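PDB 2WB7: PT26-6P from Thermococcus sp., which is of unknown function but is encoded by an extrachromosomal mobile element of a euryarchaeon and combines immunoglobulin-like domains with a helical domain. Local coordinates for residues N225-S237 / V253-D265. Numbering follows the deposited sequence.
Sequences NDVATIDGGMLGS and VLYQNKYAGALSD
Gln256 reaches from strand 253-261 into the type II beta turn Ile230-Gly233. The strand belongs to the eight-stranded antiparallel sheet of the second immunoglobulin-like domain, and the turn lies in the long loop before it. A single beta bridge, with the bonding pattern of a parallel pair, sets the start. Met234 N donates to Leu254 O (2.9 Å), and Gln256 N to Met234 O (3.0 Å).

Gln256 CG stands anti to the carbonyl carbon (chi1 -61°), and a bend at chi2 carries the amide to the turn. Its CB lies by Met234 O, CG packs on Gly233 O (3.6 Å), and CD lies 3.5 Å from Ile230 O. OE1 accepts Ile230 N at 3.2 Å on an in-plane lone pair. NE2 donates to Ile230 O in the carbonyl plane, and nearly straight (165°) to Gly233 O from above that carbonyl's plane. Ile230 O also takes Gly233 N, the turn's own bond. Water 2 ties OE1 to Ala228 O and Asn257 N. A leucine in place of Gln256 would probably leave Ile230 N without its acceptor and free the turn to shift.

Selenomethionine Met234 lays CB over one face of the Tyr255 ring, and its SE makes an oblique Met-aromatic contact. Helix 21-34 packs on Ile230 and Leu254. Ile230 CD1 meets Leu254 CB at 3.7 Å. Ala228 CB touches both Tyr259 CD1 (3.5 Å) and Leu263 CD2 (3.7 Å).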
loop_
_atom_site.group_PDB
_atom_site.type_symbol
_atom_site.label_atom_id
_atom_site.label_comp_id
_atom_site.label_asym_id
_atom_site.label_seq_id
_atom_site.Cartn_x
_atom_site.Cartn_y
_atom_site.Cartn_z
ATOM N N ASN A 225 6.454 2.742 -0.886
ATOM C CA ASN A 225 5.009 2.799 -1.016
ATOM C C ASN A 225 4.475 4.228 -0.923
ATOM O O ASN A 225 3.275 4.458 -1.083
ATOM C CB ASN A 225 4.327 1.896 0.027
ATOM C CG ASN A 225 4.677 2.268 1.470
ATOM O OD1 ASN A 225 5.676 2.944 1.738
ATOM N ND2 ASN A 225 3.854 1.814 2.406
ATOM N N ASP A 226 5.362 5.187 -0.673
ATOM C CA ASP A 226 4.944 6.589 -0.594
ATOM C C ASP A 226 4.106 6.951 -1.802
ATOM O O ASP A 226 3.284 7.859 -1.749
ATOM C CB ASP A 226 6.148 7.517 -0.534
ATOM C CG ASP A 226 7.099 7.143 0.555
ATOM O OD1 ASP A 226 7.020 5.986 1.039
ATOM O OD2 ASP A 226 7.923 8.011 0.926
ATOM N N VAL A 227 4.326 6.241 -2.899
ATOM C CA VAL A 227 3.496 6.402 -4.089
ATOM C C VAL A 227 2.014 6.104 -3.789
ATOM O O VAL A 227 1.110 6.673 -4.412
ATOM C CB VAL A 227 3.979 5.476 -5.224
ATOM C CG1 VAL A 227 3.150 5.710 -6.473
ATOM C CG2 VAL A 227 5.480 5.688 -5.494
ATOM N N ALA A 228 1.787 5.223 -2.812
ATOM C CA ALA A 228 0.454 4.751 -2.462
ATOM C C ALA A 228 -0.254 5.599 -1.409
ATOM O O ALA A 228 -0.637 5.109 -0.359
ATOM C CB ALA A 228 0.521 3.312 -2.013
ATOM N N THR A 229 -0.446 6.872 -1.708
ATOM C CA THR A 229 -1.135 7.773 -0.812
ATOM C C THR A 229 -2.490 8.122 -1.382
ATOM O O THR A 229 -2.598 8.382 -2.568
ATOM C CB THR A 229 -0.357 9.076 -0.708
ATOM O OG1 THR A 229 0.820 8.853 0.071
ATOM C CG2 THR A 229 -1.201 10.157 -0.062
ATOM N N ILE A 230 -3.526 8.128 -0.549
ATOM C CA ILE A 230 -4.801 8.712 -0.963
ATOM C C ILE A 230 -4.924 10.139 -0.423
ATOM O O ILE A 230 -4.483 10.436 0.682
ATOM C CB ILE A 230 -6.007 7.870 -0.527
ATOM C CG1 ILE A 230 -5.994 7.652 0.977
ATOM C CG2 ILE A 230 -6.007 6.532 -1.237
ATOM C CD1 ILE A 230 -7.258 6.958 1.488
ATOM N N ASP A 231 -5.506 11.025 -1.220
ATOM C CA ASP A 231 -5.652 12.421 -0.823
ATOM C C ASP A 231 -6.615 12.522 0.346
ATOM O O ASP A 231 -7.770 12.092 0.248
ATOM C CB ASP A 231 -6.194 13.269 -1.980
ATOM C CG ASP A 231 -5.241 13.336 -3.168
ATOM O OD1 ASP A 231 -4.005 13.408 -2.952
ATOM O OD2 ASP A 231 -5.738 13.314 -4.322
ATOM N N GLY A 232 -6.155 13.098 1.449
ATOM C CA GLY A 232 -7.030 13.294 2.600
ATOM C C GLY A 232 -7.174 12.095 3.524
ATOM O O GLY A 232 -7.844 12.194 4.560
ATOM N N GLY A 233 -6.562 10.964 3.166
ATOM C CA GLY A 233 -6.531 9.812 4.067
ATOM C C GLY A 233 -5.935 10.219 5.403
ATOM O O GLY A 233 -5.073 11.086 5.448
HETATM N N MSE A 234 -6.377 9.597 6.491
HETATM C CA MSE A 234 -5.971 10.055 7.815
HETATM C C MSE A 234 -4.849 9.249 8.473
HETATM O O MSE A 234 -4.568 8.125 8.085
HETATM C CB MSE A 234 -7.171 10.137 8.769
HETATM C CG MSE A 234 -7.045 11.304 9.735
HETATM SE SE MSE A 234 -8.195 11.214 11.262
HETATM C CE MSE A 234 -7.493 9.586 12.044
ATOM N N LEU A 235 -4.219 9.865 9.471
ATOM C CA LEU A 235 -3.235 9.221 10.333
ATOM C C LEU A 235 -3.709 9.279 11.779
ATOM O O LEU A 235 -4.320 10.266 12.192
ATOM C CB LEU A 235 -1.913 9.970 10.264
ATOM C CG LEU A 235 -1.298 9.964 8.875
ATOM C CD1 LEU A 235 -0.221 11.050 8.730
ATOM C CD2 LEU A 235 -0.735 8.568 8.618
ATOM N N GLY A 236 -3.398 8.239 12.548
ATOM C CA GLY A 236 -3.616 8.267 13.979
ATOM C C GLY A 236 -5.072 8.330 14.408
ATOM O O GLY A 236 -5.935 7.678 13.838
ATOM N N SER A 237 -5.343 9.114 15.440
ATOM C CA SER A 237 -6.649 9.108 16.056
ATOM C C SER A 237 -7.009 10.513 16.452
ATOM O O SER A 237 -6.138 11.293 16.829
ATOM C CB SER A 237 -6.609 8.248 17.310
ATOM O OG SER A 237 -7.812 8.324 18.037
ATOM N N VAL A 253 -13.668 7.567 8.432
ATOM C CA VAL A 253 -12.698 8.310 7.656
ATOM C C VAL A 253 -11.856 7.274 6.926
ATOM O O VAL A 253 -11.697 6.149 7.411
ATOM C CB VAL A 253 -11.775 9.107 8.553
ATOM C CG1 VAL A 253 -12.469 10.351 9.094
ATOM C CG2 VAL A 253 -11.267 8.225 9.667
ATOM N N LEU A 254 -11.329 7.630 5.763
ATOM C CA LEU A 254 -10.396 6.747 5.093
ATOM C C LEU A 254 -9.068 6.878 5.799
ATOM O O LEU A 254 -8.706 7.957 6.262
ATOM C CB LEU A 254 -10.231 7.158 3.646
ATOM C CG LEU A 254 -11.455 6.943 2.749
ATOM C CD1 LEU A 254 -11.019 7.134 1.285
ATOM C CD2 LEU A 254 -12.090 5.559 2.978
ATOM N N TYR A 255 -8.334 5.786 5.911
ATOM C CA TYR A 255 -7.013 5.889 6.524
ATOM C C TYR A 255 -5.940 5.733 5.458
ATOM O O TYR A 255 -6.139 5.031 4.466
ATOM C CB TYR A 255 -6.841 4.847 7.650
ATOM C CG TYR A 255 -7.196 5.376 9.026
ATOM C CD1 TYR A 255 -8.499 5.327 9.510
ATOM C CD2 TYR A 255 -6.220 5.934 9.840
ATOM C CE1 TYR A 255 -8.810 5.819 10.760
ATOM C CE2 TYR A 255 -6.517 6.423 11.082
ATOM C CZ TYR A 255 -7.801 6.364 11.538
ATOM O OH TYR A 255 -8.074 6.862 12.787
ATOM N N GLN A 256 -4.810 6.398 5.637
ATOM C CA GLN A 256 -3.657 6.024 4.847
ATOM C C GLN A 256 -3.323 4.587 5.276
ATOM O O GLN A 256 -3.525 4.215 6.444
ATOM C CB GLN A 256 -2.471 6.961 5.099
ATOM C CG GLN A 256 -2.692 8.430 4.756
ATOM C CD GLN A 256 -2.929 8.664 3.281
ATOM O OE1 GLN A 256 -2.455 7.912 2.424
ATOM N NE2 GLN A 256 -3.669 9.721 2.971
ATOM N N ASN A 257 -2.839 3.774 4.338
ATOM C CA ASN A 257 -2.354 2.435 4.655
ATOM C C ASN A 257 -0.883 2.337 4.291
ATOM O O ASN A 257 -0.444 2.939 3.326
ATOM C CB ASN A 257 -3.100 1.369 3.846
ATOM C CG ASN A 257 -4.460 1.038 4.405
ATOM O OD1 ASN A 257 -5.470 1.540 3.930
ATOM N ND2 ASN A 257 -4.499 0.180 5.401
ATOM N N LYS A 258 -0.130 1.551 5.048
ATOM C CA LYS A 258 1.208 1.165 4.656
ATOM C C LYS A 258 1.088 -0.181 3.928
ATOM O O LYS A 258 0.449 -1.099 4.427
ATOM C CB LYS A 258 2.063 1.011 5.906
ATOM C CG LYS A 258 3.545 1.264 5.705
ATOM C CD LYS A 258 4.373 0.530 6.756
ATOM C CE LYS A 258 3.613 0.330 8.084
ATOM N NZ LYS A 258 4.389 -0.513 9.088
ATOM N N TYR A 259 1.679 -0.298 2.744
ATOM C CA TYR A 259 1.510 -1.503 1.926
ATOM C C TYR A 259 2.804 -2.272 1.739
ATOM O O TYR A 259 3.864 -1.667 1.659
ATOM C CB TYR A 259 1.009 -1.141 0.532
ATOM C CG TYR A 259 -0.356 -0.512 0.468
ATOM C CD1 TYR A 259 -0.494 0.862 0.319
ATOM C CD2 TYR A 259 -1.504 -1.293 0.524
ATOM C CE1 TYR A 259 -1.750 1.447 0.251
ATOM C CE2 TYR A 259 -2.755 -0.729 0.460
ATOM C CZ TYR A 259 -2.876 0.643 0.313
ATOM O OH TYR A 259 -4.121 1.228 0.245
ATOM N N ALA A 260 2.703 -3.599 1.641
ATOM C CA ALA A 260 3.797 -4.439 1.173
ATOM C C ALA A 260 3.208 -5.568 0.328
ATOM O O ALA A 260 2.088 -6.010 0.588
ATOM C CB ALA A 260 4.585 -5.008 2.342
ATOM N N GLY A 261 3.945 -6.045 -0.672
ATOM C CA GLY A 261 3.443 -7.141 -1.493
ATOM C C GLY A 261 3.032 -6.768 -2.911
ATOM O O GLY A 261 3.669 -5.942 -3.549
ATOM N N ALA A 262 1.959 -7.386 -3.399
ATOM C CA ALA A 262 1.564 -7.262 -4.796
ATOM C C ALA A 262 0.621 -6.082 -5.036
ATOM O O ALA A 262 -0.483 -6.240 -5.552
ATOM C CB ALA A 262 0.927 -8.557 -5.262
ATOM N N LEU A 263 1.072 -4.889 -4.687
ATOM C CA LEU A 263 0.192 -3.732 -4.737
ATOM C C LEU A 263 -0.263 -3.381 -6.150
ATOM O O LEU A 263 -1.320 -2.775 -6.326
ATOM C CB LEU A 263 0.833 -2.514 -4.064
ATOM C CG LEU A 263 -0.082 -1.300 -3.872
ATOM C CD1 LEU A 263 -1.260 -1.603 -2.940
ATOM C CD2 LEU A 263 0.746 -0.134 -3.329
ATOM N N SER A 264 0.530 -3.756 -7.152
ATOM C CA SER A 264 0.149 -3.510 -8.538
ATOM C C SER A 264 -1.010 -4.411 -8.966
ATOM O O SER A 264 -1.764 -4.074 -9.871
ATOM C CB SER A 264 1.339 -3.740 -9.454
ATOM O OG SER A 264 2.384 -2.819 -9.193
ATOM N N ASP A 265 -1.145 -5.562 -8.321
ATOM C CA ASP A 265 -2.156 -6.535 -8.729
ATOM C C ASP A 265 -3.530 -6.242 -8.130
ATOM O O ASP A 265 -4.542 -6.304 -8.835
ATOM C CB ASP A 265 -1.724 -7.949 -8.352
ATOM C CG ASP A 265 -0.386 -8.330 -8.965
ATOM O OD1 ASP A 265 0.044 -7.636 -9.917
ATOM O OD2 ASP A 265 0.236 -9.309 -8.491
HETATM O O HOH W 1 1.704 3.494 1.130
HETATM O O HOH W 2 -2.839 5.153 1.597
#